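Side-chain contacts in Polyphosphate:AMP phosphotransferase (Pseudomonas aeruginosa PAO1, PDB 3CZP), which uses inorganic polyphosphate as phosphate donor to convert AMP to ADP, and less efficiently GMP to GDP, with magnesium as cofactor: residues L372-I376 and E377-A381; A383-L386 and R387-E391; R443-W446 and D447-V450. All blocks are in the same frame, centred on the assembly; numbering follows the deposited sequence. Where two conformers were deposited one is given.

Interaction 1 (L372-I376 and E377-A381); sequences LVERI and EGFCA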
# COMPACT_ATOMS: atom_id res chain seq x y z
N LEU A 372 0.34 -25.93 -4.37
CA LEU A 372 1.38 -26.50 -5.21
C LEU A 372 2.68 -26.51 -4.43
O LEU A 372 2.86 -27.36 -3.57
CB LEU A 372 1.46 -25.74 -6.54
CG LEU A 372 0.24 -25.84 -7.48
CD1 LEU A 372 0.46 -24.83 -8.63
CD2 LEU A 372 -0.06 -27.29 -8.01
N VAL A 373 3.58 -25.56 -4.67
CA VAL A 373 4.89 -25.57 -3.95
C VAL A 373 4.87 -25.60 -2.40
O VAL A 373 5.71 -26.25 -1.80
CB VAL A 373 5.82 -24.41 -4.44
CG1 VAL A 373 5.18 -23.01 -4.22
CG2 VAL A 373 7.21 -24.53 -3.82
N GLU A 374 3.93 -24.92 -1.74
CA GLU A 374 3.88 -24.96 -0.28
C GLU A 374 3.51 -26.35 0.23
O GLU A 374 4.08 -26.80 1.21
CB GLU A 374 2.89 -23.93 0.28
CG GLU A 374 3.27 -22.49 -0.02
CD GLU A 374 2.41 -21.44 0.72
OE1 GLU A 374 1.56 -21.75 1.56
OE2 GLU A 374 2.64 -20.26 0.45
N ARG A 375 2.52 -26.98 -0.40
CA ARG A 375 2.07 -28.31 -0.06
C ARG A 375 3.24 -29.29 -0.14
O ARG A 375 3.56 -30.00 0.81
CB ARG A 375 0.96 -28.75 -1.04
CG ARG A 375 0.67 -30.25 -1.03
CD ARG A 375 -0.60 -30.59 -1.86
NE ARG A 375 -0.64 -32.01 -2.29
CZ ARG A 375 -1.74 -32.65 -2.74
NH1 ARG A 375 -2.91 -32.03 -2.80
NH2 ARG A 375 -1.67 -33.92 -3.11
N ILE A 376 3.89 -29.26 -1.29
CA ILE A 376 5.03 -30.12 -1.60
C ILE A 376 6.27 -29.89 -0.75
O ILE A 376 6.86 -30.85 -0.31
CB ILE A 376 5.37 -30.03 -3.11
CG1 ILE A 376 4.28 -30.77 -3.87
CG2 ILE A 376 6.78 -30.68 -3.45
CD1 ILE A 376 4.23 -30.46 -5.29
N GLU A 377 6.67 -28.65 -0.52
CA GLU A 377 7.87 -28.41 0.32
C GLU A 377 7.56 -28.34 1.82
O GLU A 377 8.48 -28.36 2.64
CB GLU A 377 8.59 -27.13 -0.11
CG GLU A 377 9.08 -27.12 -1.54
CD GLU A 377 9.97 -28.29 -1.88
OE1 GLU A 377 10.70 -28.77 -0.98
OE2 GLU A 377 9.93 -28.74 -3.05
N GLY A 378 6.27 -28.22 2.15
CA GLY A 378 5.81 -28.07 3.53
C GLY A 378 6.03 -26.67 4.05
O GLY A 378 6.45 -26.49 5.19
N PHE A 379 5.77 -25.66 3.24
CA PHE A 379 5.93 -24.31 3.72
C PHE A 379 4.70 -23.90 4.53
O PHE A 379 4.69 -22.83 5.16
CB PHE A 379 6.21 -23.34 2.56
CG PHE A 379 7.52 -23.60 1.83
CD1 PHE A 379 8.65 -24.08 2.50
CD2 PHE A 379 7.63 -23.31 0.49
CE1 PHE A 379 9.88 -24.30 1.83
CE2 PHE A 379 8.84 -23.53 -0.21
CZ PHE A 379 9.96 -24.03 0.48
N CYS A 380 3.66 -24.72 4.48
CA CYS A 380 2.48 -24.55 5.32
C CYS A 380 2.04 -25.97 5.76
O CYS A 380 2.49 -26.97 5.18
CB CYS A 380 1.35 -23.81 4.57
SG CYS A 380 0.53 -24.78 3.28
N ALA A 381 1.16 -26.05 6.76
CA ALA A 381 0.69 -27.33 7.30
C ALA A 381 -0.36 -27.91 6.37
O ALA A 381 -1.04 -27.17 5.64
CB ALA A 381 0.09 -27.13 8.71

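Interaction 2 (A383-L386 and R387-E391); sequences ADWL and RAYGE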
# COMPACT_ATOMS: atom_id res chain seq x y z
N ALA A 383 -3.39 -28.88 7.09
CA ALA A 383 -4.65 -28.13 7.35
C ALA A 383 -4.74 -26.85 6.51
O ALA A 383 -5.83 -26.47 6.03
CB ALA A 383 -4.81 -27.80 8.88
N ASP A 384 -3.60 -26.17 6.36
CA ASP A 384 -3.53 -24.87 5.67
C ASP A 384 -3.79 -25.04 4.18
O ASP A 384 -4.60 -24.31 3.61
CB ASP A 384 -2.18 -24.15 5.90
CG ASP A 384 -1.90 -23.86 7.39
OD1 ASP A 384 -2.86 -23.58 8.16
OD2 ASP A 384 -0.71 -23.94 7.78
N TRP A 385 -3.16 -26.02 3.54
CA TRP A 385 -3.47 -26.18 2.11
C TRP A 385 -4.84 -26.84 1.87
O TRP A 385 -5.47 -26.52 0.88
CB TRP A 385 -2.32 -26.75 1.27
CG TRP A 385 -1.82 -28.13 1.61
CD1 TRP A 385 -0.74 -28.41 2.35
CD2 TRP A 385 -2.36 -29.39 1.20
NE1 TRP A 385 -0.57 -29.75 2.46
CE2 TRP A 385 -1.56 -30.39 1.77
CE3 TRP A 385 -3.47 -29.77 0.43
CZ2 TRP A 385 -1.80 -31.76 1.58
CZ3 TRP A 385 -3.72 -31.13 0.23
CH2 TRP A 385 -2.88 -32.11 0.80
N LEU A 386 -5.36 -27.69 2.78
CA LEU A 386 -6.65 -28.36 2.56
C LEU A 386 -7.80 -27.38 2.56
O LEU A 386 -8.79 -27.53 1.80
CB LEU A 386 -6.92 -29.42 3.64
CG LEU A 386 -6.19 -30.74 3.42
CD1 LEU A 386 -6.18 -31.57 4.71
CD2 LEU A 386 -6.84 -31.50 2.27
N ARG A 387 -7.68 -26.37 3.42
CA ARG A 387 -8.68 -25.31 3.49
C ARG A 387 -8.51 -24.27 2.39
O ARG A 387 -9.44 -23.53 2.10
CB ARG A 387 -8.70 -24.65 4.87
CG ARG A 387 -7.44 -23.92 5.31
CD ARG A 387 -7.56 -23.34 6.70
NE ARG A 387 -6.25 -22.81 7.10
CZ ARG A 387 -5.79 -21.58 6.87
NH1 ARG A 387 -6.51 -20.69 6.22
NH2 ARG A 387 -4.57 -21.26 7.26
N ALA A 388 -7.34 -24.24 1.75
CA ALA A 388 -7.04 -23.25 0.68
C ALA A 388 -7.92 -23.35 -0.58
O ALA A 388 -8.21 -22.33 -1.21
CB ALA A 388 -5.57 -23.28 0.29
N TYR A 389 -8.30 -24.57 -0.95
CA TYR A 389 -9.13 -24.79 -2.13
C TYR A 389 -10.44 -24.01 -2.04
O TYR A 389 -10.81 -23.28 -2.96
CB TYR A 389 -9.41 -26.28 -2.33
CG TYR A 389 -8.16 -27.13 -2.47
CD1 TYR A 389 -7.37 -27.04 -3.60
CD2 TYR A 389 -7.78 -28.01 -1.46
CE1 TYR A 389 -6.23 -27.82 -3.73
CE2 TYR A 389 -6.65 -28.78 -1.59
CZ TYR A 389 -5.88 -28.68 -2.72
OH TYR A 389 -4.74 -29.46 -2.85
N GLY A 390 -11.13 -24.18 -0.92
CA GLY A 390 -12.42 -23.49 -0.68
C GLY A 390 -12.27 -22.00 -0.58
O GLY A 390 -13.06 -21.23 -1.11
N GLU A 391 -11.26 -21.59 0.18
CA GLU A 391 -10.81 -20.19 0.22
C GLU A 391 -10.54 -19.58 -1.17
O GLU A 391 -10.95 -18.45 -1.47
CB GLU A 391 -9.56 -20.11 1.10
CG GLU A 391 -9.90 -20.28 2.54
CD GLU A 391 -8.74 -20.38 3.48
OE1 GLU A 391 -7.56 -20.46 3.04
OE2 GLU A 391 -9.04 -20.35 4.69
O HOH W 1 -4.94 -21.75 3.42
O HOH W 2 -5.40 -24.44 9.27
O HOH W 3 -10.98 -26.48 0.99

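Interaction 3 (R443-W446 and D447-V450); sequences RDKW and DQYV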
# COMPACT_ATOMS: atom_id res chain seq x y z
N ARG A 443 12.51 -31.40 -9.98
CA ARG A 443 12.34 -32.37 -11.06
C ARG A 443 12.26 -33.81 -10.50
O ARG A 443 11.56 -34.65 -11.07
CB ARG A 443 13.49 -32.19 -12.06
CG ARG A 443 13.63 -33.31 -13.09
CD ARG A 443 14.75 -33.00 -14.11
NE ARG A 443 14.82 -34.02 -15.16
CZ ARG A 443 13.94 -34.16 -16.15
NH1 ARG A 443 12.90 -33.34 -16.25
NH2 ARG A 443 14.08 -35.13 -17.02
N ASP A 444 12.96 -34.08 -9.40
CA ASP A 444 12.86 -35.37 -8.68
C ASP A 444 11.61 -35.44 -7.76
O ASP A 444 11.41 -36.44 -7.07
CB ASP A 444 14.15 -35.63 -7.85
CG ASP A 444 15.45 -35.65 -8.70
OD1 ASP A 444 15.41 -35.39 -9.93
OD2 ASP A 444 16.53 -35.91 -8.12
N LYS A 445 10.81 -34.37 -7.78
CA LYS A 445 9.54 -34.30 -7.05
C LYS A 445 8.36 -34.28 -8.04
O LYS A 445 7.25 -33.92 -7.67
CB LYS A 445 9.48 -33.06 -6.14
CG LYS A 445 10.58 -32.95 -5.07
CD LYS A 445 10.37 -31.74 -4.13
CE LYS A 445 9.77 -32.11 -2.77
NZ LYS A 445 10.75 -32.82 -1.86
N TRP A 446 8.61 -34.70 -9.28
CA TRP A 446 7.61 -34.65 -10.37
C TRP A 446 6.19 -35.24 -10.14
O TRP A 446 5.19 -34.59 -10.49
CB TRP A 446 8.20 -35.32 -11.61
CG TRP A 446 7.32 -35.17 -12.84
CD1 TRP A 446 6.23 -35.95 -13.18
CD2 TRP A 446 7.46 -34.21 -13.87
NE1 TRP A 446 5.68 -35.50 -14.36
CE2 TRP A 446 6.42 -34.44 -14.81
CE3 TRP A 446 8.37 -33.18 -14.11
CZ2 TRP A 446 6.28 -33.69 -15.95
CZ3 TRP A 446 8.21 -32.43 -15.24
CH2 TRP A 446 7.18 -32.68 -16.15
N ASP A 447 6.11 -36.47 -9.62
CA ASP A 447 4.81 -37.10 -9.38
C ASP A 447 4.04 -36.44 -8.22
O ASP A 447 2.80 -36.60 -8.14
CB ASP A 447 4.91 -38.63 -9.18
CG ASP A 447 4.80 -39.43 -10.51
OD1 ASP A 447 4.85 -38.83 -11.60
OD2 ASP A 447 4.67 -40.69 -10.48
N GLN A 448 4.75 -35.71 -7.34
CA GLN A 448 4.09 -34.88 -6.30
C GLN A 448 3.38 -33.69 -6.93
O GLN A 448 2.33 -33.25 -6.44
CB GLN A 448 5.07 -34.37 -5.23
CG GLN A 448 5.67 -35.44 -4.28
CD GLN A 448 6.70 -34.84 -3.27
OE1 GLN A 448 7.90 -34.94 -3.48
NE2 GLN A 448 6.20 -34.22 -2.21
N TYR A 449 3.93 -33.14 -8.01
CA TYR A 449 3.20 -32.05 -8.70
C TYR A 449 2.03 -32.61 -9.49
O TYR A 449 1.01 -31.95 -9.60
CB TYR A 449 4.12 -31.17 -9.55
CG TYR A 449 4.89 -30.16 -8.70
CD1 TYR A 449 6.11 -30.51 -8.09
CD2 TYR A 449 4.38 -28.88 -8.48
CE1 TYR A 449 6.82 -29.59 -7.29
CE2 TYR A 449 5.06 -27.96 -7.69
CZ TYR A 449 6.26 -28.30 -7.09
OH TYR A 449 6.91 -27.36 -6.30
N VAL A 450 2.15 -33.82 -10.01
CA VAL A 450 1.05 -34.42 -10.77
C VAL A 450 -0.15 -34.62 -9.83
O VAL A 450 -1.28 -34.17 -10.12
CB VAL A 450 1.46 -35.77 -11.45
CG1 VAL A 450 0.28 -36.38 -12.19
CG2 VAL A 450 2.61 -35.56 -12.44

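Interaction 1 (L372-I376 and E377-A381)
E374 and F379 meet where helix 370-377 ends, and the backbone bonds come first. F379 N donates to E374 O at 2.9 Å, in the carbonyl plane and on a lone pair. E374 O also takes a weak bond from G378 N, 2.8 Å away and bent to an N-H...O angle of 124°. One step earlier, E377 N reaches V373 O at 2.9 Å in the usual helical manner, with a fairly straight N-H.

G378 is the first residue to leave helical geometry, and its positive phi of 77° reverses the chain. The bond from F379 N back to E374 O is the six-to-one bond of a Schellman-like glycine C-cap, but the companion five-to-two bond is not made, since G378 N turns weakly to E374 O instead. The chain then runs on to the N-cap of helix 382-402 at A381.

Apolar contacts link V373, E377 and F379. V373 CG2 is the branch that touches: it lies beside its own carbonyl carbon and meets E377 CG at 3.9 Å and F379 CE2 at 4.1 Å, approaching the ring obliquely. E377 CB also covers one face of the F379 ring, offset toward its rim. F379 CB in turn rests on E374 CG, and the two side chains cross at about a right angle.

The polar ends of E374 and R375 find their main partners outside the turn. E374 is extended beyond CG and carries OE1 to 3.6 Å from C380 SG, a packing contact, while OE1 is salt-bridged to R370. R375 forms a salt bridge to D455 and a cation-pi contact with W385. E377 folds back at CB-CG (chi2 -56°), which brings OE2 to 3.7 Å from I376 CG2.

Interaction 2 (A383-L386 and R387-E391)
R387 reaches back over the preceding turn of helix 382-402 to D384. Its CB starts 3.6 Å from A383 O. The next carbon sits between the backbone N and the carbonyl carbon (chi1 64°), which presses CG to 3.1 Å from A383 O and close to D384 O as well. From CG to NE the chain is extended; NE gives its N-H to a water that also donates to D384 OD1. At the tip, R387 NH2 bonds to D384 OD1 at 3.0 Å. The acceptor lies in the guanidinium plane but is met from above its own carboxylate, the two planes being 85° apart. R387 NH1 turns the other way, to the syn lone pair of E391 OE2 at 3.0 Å. A second water joins D384 O to E391 OE1 and lies over one guanidinium face.

Elsewhere on the helix W385 and Y389 run side by side: Y389 CE2 lies at the edge of the indole, 3.9 Å from W385 CE3. D384 OD2 also accepts from A381 N, the N3-to-N-cap half of a capping box.

D384, R387 and E391 thus form an i, i+3, i+7 salt-bridge network along one helix, and R387 NH2 extends it to E145, which follows helix 125-144, tying the second PPK2 region to the first.

Interaction 3 (R443-W446 and D447-V450)
W446 carries CG opposite its backbone N (chi1 -173°), and V450 sets CG1 in the same trans position (chi1 178°), leaving its CG2 beside the backbone N to meet the indole. V450 CG2 thereby comes to 3.7 Å from W446 CD1 and 3.6 Å from W446 NE1, approaching the five-membered ring obliquely. At the indole edge, in the ring plane, D447 OD1 lies 3.6 Å from W446 CD1; the carboxylate is turned 48° from the ring and has a long, weak ion pair with R259. The W446 side chain also touches K415 and Q418 of helix 415-427.

In the backbone, V450 N donates to W446 O at 3.2 Å. K445 O serves two amides, both weakly: Q448 N at 3.1 Å and Y449 N at 3.4 Å. Q448 CB packs on K445 O as well, 3.3 Å away, and at the edge of the Y449 ring CD1 meets the same oxygen.

These are the N-terminal bonds of helix 446-460, with K445 at the N-cap and W446, in the first turn, reaching over to helix 415-427.

How the interactions relate
The three contacts follow one another along the chain within the second of two fused PPK2 domains; the first seems to be catalytically inactive, so this one is probably the active one. Interactions 1 and 2 have centres 12 Å apart and span the consecutive helices 370-377 and 382-402; they meet where R375 lies against W385 and Y389. Interaction 3, at the start of helix 446-460, is distant in sequence, yet its centre lies 13 Å from interaction 1: I376 packs on K445 and Y449, and E377 on K445. Interactions 2 and 3 do not touch. Interaction 1 thus joins three helices that accompany the parallel sheet of this P-loop-type domain.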